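Local coordinates for paraflagellar rod component (Trypanosoma brucei, PDB 2Q0X), which is of unknown function but adopts the alpha/beta-hydrolase fold and is named as a component of the paraflagellar rod, at residues E165-E170 with L177-H182; V73-G78 with P189-G194. All blocks are in the same frame, centred on the assembly; numbering follows the deposited sequence.

From the N terminus the chain first enters contact 2 at residues 73-78, the loop that follows strand 69-73 of the central sheet. It then passes through helix 87-104, two further sheet strands and helix 154-170, whose C-terminal part forms the first half of contact 1. Only six residues separate this from residues 177-182, so contact 1 closes a short local loop. Helix 189-193 comes next and completes contact 2, within whose 110-residue loop contact 1 is nested. The two contacts touch: Leu167 packs on Pro189, and Met168 on Ala190. Together they tie helix 154-170 to helix 189-193, and that helix to the sheet domain.

Contact 1 (E165-E170 with L177-H182); sequences EKLMAE and LAMLKH
In the insertion between strands 135-143 and 227-232, where alpha/beta hydrolases commonly carry their cap, helix 154-170 is followed by a reversal of the chain that lays the 3-10 turn 177-179 against it. Leu167, projecting from the helix toward the turn, makes the whole contact from its side. Its forked end receives the methyl of Ala178: CB stands 3.6 Å from CD1 of Leu167 and 3.8 Å from CD2 of the same leucine, so both branches hold it almost evenly. CD1 has a second neighbour, the sulfur of Met179, with SD at 4.1 Å from Leu167 CD1. These two longer side chains pass at a slant, and the touch is a loose apolar one. The leucine CG lies opposite its own carbonyl carbon (chi1 -66°), which carries the fork out from the helix and across to the turn. Met179 is folded back on itself by bends at chi2 (-56°) and chi3, and its thioether thus stays close to the turn while still meeting the leucine. No hydrogen bond joins the two segments. The nearest backbones, at Leu167 and Ala178, remain 8.0 Å apart between CA atoms, a gap bridged by side chains alone. A polar link to the helix comes one turn earlier, where His163 NE2 bonds to the carbonyl oxygen of Ala178; the same histidine ring meets that of His182, their planes inclined by about 35°. Leu177 packs on Pro84 of the second subunit. Met179 rests on Arg160, His163 and Val164 of helix 154-170 and also reaches Leu192 of helix 189-193, so it is wedged between the two helices.

Contact 2 (V73-G78 with P189-G194); sequences VEVPSG and PARLAG
Ser77 OG and Arg191 NH1 converge on one carboxylate oxygen, OD2 of Asp90 in helix 87-104, which takes part in a hydrogen bond with the serine and a salt bridge with the arginine. The two converging groups are themselves close, with Ser77 OG 3.1 Å from Arg191 NH1. The hydroxyl sits at the edge of the guanidinium, near its plane, and also lies alongside the aliphatic shaft, 3.7 Å from CD of Arg191. A chi1 of 64° turns Ser77 OG to this edge, between its own backbone N and carbonyl carbon. Arg191 comes from the other segment on a coiled chain, bent at chi2 (-73°) and again at chi3 (-60°), which delivers the flat group to the end of the 73-78 loop. Val75 adds an apolar touch: its CG1 is 3.7 Å from Arg191 NH1 and approaches the guanidinium obliquely. The 3-10 turn that presents the serine is closed by a backbone bond of 2.9 Å from Gly78 N to Val75 O, and Gly78 also makes backbone hydrogen bonds to the second subunit. All three touching residues are buried, and the charge of Arg191 is probably balanced by Asp90. NH2 of the same guanidinium bonds to Gln120 OE1 and, weakly, to Thr117 O. Those two residues lie just beyond strand 110-115, at the turn and start of helix 119-128, which is where the fold carries its nucleophile elbow; any catalytic role here remains undetermined. Arg191 also rests on Gln47, whose NE2 bonds to Ser77 O. Helix 189-193 is thereby fastened over the C-terminal ends of strands 69-73, 40-44 and 110-115.

Contact 1 (E165-E170 with L177-H182)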
# COMPACT_ATOMS: atom_id res chain seq x y z
N GLU A 165 -0.42 -1.20 -25.50
CA GLU A 165 0.82 -1.40 -26.27
C GLU A 165 1.61 -0.11 -26.46
O GLU A 165 2.84 -0.11 -26.37
CB GLU A 165 0.51 -1.99 -27.65
CG GLU A 165 0.08 -3.43 -27.63
CD GLU A 165 -0.46 -3.91 -28.97
OE1 GLU A 165 -0.14 -3.30 -30.02
OE2 GLU A 165 -1.19 -4.93 -28.97
N LYS A 166 0.88 0.97 -26.75
CA LYS A 166 1.47 2.29 -26.98
C LYS A 166 2.10 2.84 -25.71
O LYS A 166 3.22 3.35 -25.76
CB LYS A 166 0.40 3.26 -27.50
N LEU A 167 1.40 2.72 -24.58
CA LEU A 167 1.90 3.20 -23.29
C LEU A 167 3.13 2.41 -22.83
O LEU A 167 4.08 2.98 -22.30
CB LEU A 167 0.82 3.15 -22.20
CG LEU A 167 -0.39 4.08 -22.33
CD1 LEU A 167 -1.43 3.74 -21.27
CD2 LEU A 167 -0.01 5.55 -22.22
N MET A 168 3.10 1.09 -23.05
CA MET A 168 4.22 0.22 -22.65
C MET A 168 5.49 0.53 -23.42
O MET A 168 6.58 0.39 -22.88
CB MET A 168 3.86 -1.26 -22.84
CG MET A 168 2.77 -1.77 -21.90
SD MET A 168 3.10 -1.51 -20.16
CE MET A 168 4.46 -2.64 -19.87
N ALA A 169 5.32 0.96 -24.68
CA ALA A 169 6.44 1.35 -25.54
C ALA A 169 7.02 2.70 -25.13
O ALA A 169 8.20 2.96 -25.33
CB ALA A 169 5.99 1.40 -26.99
N GLU A 170 6.18 3.56 -24.56
CA GLU A 170 6.64 4.84 -24.00
C GLU A 170 7.27 4.69 -22.61
O GLU A 170 7.89 5.63 -22.11
CB GLU A 170 5.48 5.84 -23.97
CG GLU A 170 4.96 6.16 -25.37
CD GLU A 170 3.70 7.01 -25.37
OE1 GLU A 170 2.84 6.79 -24.49
OE2 GLU A 170 3.57 7.89 -26.25
N LEU A 177 -3.62 6.54 -14.64
CA LEU A 177 -4.43 7.66 -15.12
C LEU A 177 -4.53 7.71 -16.65
O LEU A 177 -5.51 8.23 -17.19
CB LEU A 177 -3.93 9.01 -14.57
CG LEU A 177 -4.67 9.54 -13.33
CD1 LEU A 177 -4.40 8.69 -12.10
CD2 LEU A 177 -4.31 10.99 -13.05
N ALA A 178 -3.52 7.16 -17.33
CA ALA A 178 -3.56 7.01 -18.79
C ALA A 178 -4.61 5.99 -19.27
O ALA A 178 -4.94 5.96 -20.45
CB ALA A 178 -2.17 6.63 -19.32
N MET A 179 -5.12 5.17 -18.35
CA MET A 179 -6.12 4.13 -18.67
C MET A 179 -7.58 4.54 -18.45
O MET A 179 -8.47 3.69 -18.56
CB MET A 179 -5.86 2.87 -17.82
CG MET A 179 -4.65 2.09 -18.21
SD MET A 179 -4.68 1.60 -19.92
CE MET A 179 -6.38 1.06 -20.17
N LEU A 180 -7.84 5.81 -18.16
CA LEU A 180 -9.17 6.18 -17.65
C LEU A 180 -10.30 6.13 -18.69
O LEU A 180 -11.44 5.88 -18.33
CB LEU A 180 -9.14 7.55 -16.93
CG LEU A 180 -9.03 7.51 -15.39
CD1 LEU A 180 -7.59 7.61 -14.95
CD2 LEU A 180 -9.84 8.63 -14.74
N LYS A 181 -9.99 6.36 -19.96
CA LYS A 181 -11.03 6.35 -20.99
C LYS A 181 -11.18 4.95 -21.60
O LYS A 181 -12.23 4.62 -22.15
CB LYS A 181 -10.79 7.46 -22.04
CG LYS A 181 -10.21 7.01 -23.38
CD LYS A 181 -9.98 8.18 -24.33
CE LYS A 181 -8.73 9.01 -23.98
NZ LYS A 181 -9.04 10.31 -23.28
N HIS A 182 -10.15 4.13 -21.46
CA HIS A 182 -10.14 2.78 -22.03
C HIS A 182 -10.47 1.65 -21.05
O HIS A 182 -10.71 0.53 -21.48
CB HIS A 182 -8.80 2.53 -22.72
CG HIS A 182 -8.65 3.28 -24.01
ND1 HIS A 182 -7.79 4.34 -24.17
CD2 HIS A 182 -9.29 3.14 -25.20
CE1 HIS A 182 -7.88 4.80 -25.40
NE2 HIS A 182 -8.79 4.09 -26.05

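Contact 2 (V73-G78 with P189-G194)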
# COMPACT_ATOMS: atom_id res chain seq x y z
N VAL A 73 -3.08 -9.67 2.01
CA VAL A 73 -1.82 -9.19 1.45
C VAL A 73 -2.19 -8.05 0.53
O VAL A 73 -3.23 -8.09 -0.15
CB VAL A 73 -1.03 -10.32 0.67
CG1 VAL A 73 -1.80 -10.83 -0.54
CG2 VAL A 73 0.38 -9.85 0.24
N GLU A 74 -1.35 -7.02 0.49
CA GLU A 74 -1.51 -5.99 -0.53
C GLU A 74 -0.72 -6.35 -1.77
O GLU A 74 0.48 -6.57 -1.69
CB GLU A 74 -1.13 -4.62 0.03
CG GLU A 74 -2.22 -4.05 0.92
CD GLU A 74 -1.81 -2.78 1.66
OE1 GLU A 74 -2.74 -2.09 2.18
OE2 GLU A 74 -0.57 -2.49 1.72
N VAL A 75 -1.41 -6.41 -2.90
CA VAL A 75 -0.80 -6.61 -4.22
C VAL A 75 0.35 -5.62 -4.42
O VAL A 75 0.12 -4.43 -4.34
CB VAL A 75 -1.83 -6.38 -5.37
CG1 VAL A 75 -1.21 -6.73 -6.71
CG2 VAL A 75 -3.01 -7.20 -5.19
N PRO A 76 1.57 -6.12 -4.70
CA PRO A 76 2.75 -5.26 -4.87
C PRO A 76 2.61 -4.18 -5.95
O PRO A 76 3.14 -3.08 -5.81
CB PRO A 76 3.85 -6.24 -5.27
CG PRO A 76 3.40 -7.56 -4.77
CD PRO A 76 1.91 -7.55 -4.82
N SER A 77 1.92 -4.53 -7.04
CA SER A 77 1.66 -3.62 -8.14
C SER A 77 0.66 -2.53 -7.78
O SER A 77 0.45 -1.62 -8.56
CB SER A 77 1.14 -4.40 -9.36
OG SER A 77 -0.11 -4.99 -9.06
N GLY A 78 0.05 -2.62 -6.60
CA GLY A 78 -0.77 -1.55 -6.06
C GLY A 78 0.08 -0.37 -5.58
O GLY A 78 -0.44 0.70 -5.36
N PRO A 189 -1.43 0.25 -16.95
CA PRO A 189 -1.19 -0.39 -18.25
C PRO A 189 -0.37 -1.69 -18.13
O PRO A 189 -0.68 -2.67 -18.81
CB PRO A 189 -0.43 0.67 -19.05
CG PRO A 189 -0.86 1.98 -18.44
CD PRO A 189 -1.10 1.69 -16.97
N ALA A 190 0.63 -1.70 -17.25
CA ALA A 190 1.47 -2.88 -17.05
C ALA A 190 0.67 -4.09 -16.60
O ALA A 190 1.01 -5.20 -16.95
CB ALA A 190 2.58 -2.58 -16.07
N ARG A 191 -0.38 -3.88 -15.81
CA ARG A 191 -1.24 -5.00 -15.41
C ARG A 191 -2.09 -5.52 -16.57
O ARG A 191 -2.32 -6.72 -16.69
CB ARG A 191 -2.09 -4.63 -14.18
CG ARG A 191 -1.32 -4.74 -12.87
CD ARG A 191 -1.09 -6.21 -12.46
NE ARG A 191 -2.34 -6.96 -12.28
CZ ARG A 191 -3.08 -6.96 -11.17
NH1 ARG A 191 -2.73 -6.26 -10.10
NH2 ARG A 191 -4.21 -7.66 -11.13
N LEU A 192 -2.52 -4.63 -17.46
CA LEU A 192 -3.30 -5.04 -18.63
C LEU A 192 -2.41 -5.71 -19.70
O LEU A 192 -2.87 -6.64 -20.40
CB LEU A 192 -4.05 -3.84 -19.22
CG LEU A 192 -5.35 -3.37 -18.53
CD1 LEU A 192 -5.74 -1.98 -19.00
CD2 LEU A 192 -6.50 -4.38 -18.78
N ALA A 193 -1.15 -5.28 -19.79
CA ALA A 193 -0.25 -5.68 -20.89
C ALA A 193 0.19 -7.15 -20.88
O ALA A 193 0.44 -7.74 -21.93
CB ALA A 193 0.98 -4.76 -20.95
N GLY A 194 0.27 -7.76 -19.70
CA GLY A 194 0.67 -9.17 -19.60
C GLY A 194 -0.41 -10.15 -19.97
O GLY A 194 -0.15 -11.36 -20.00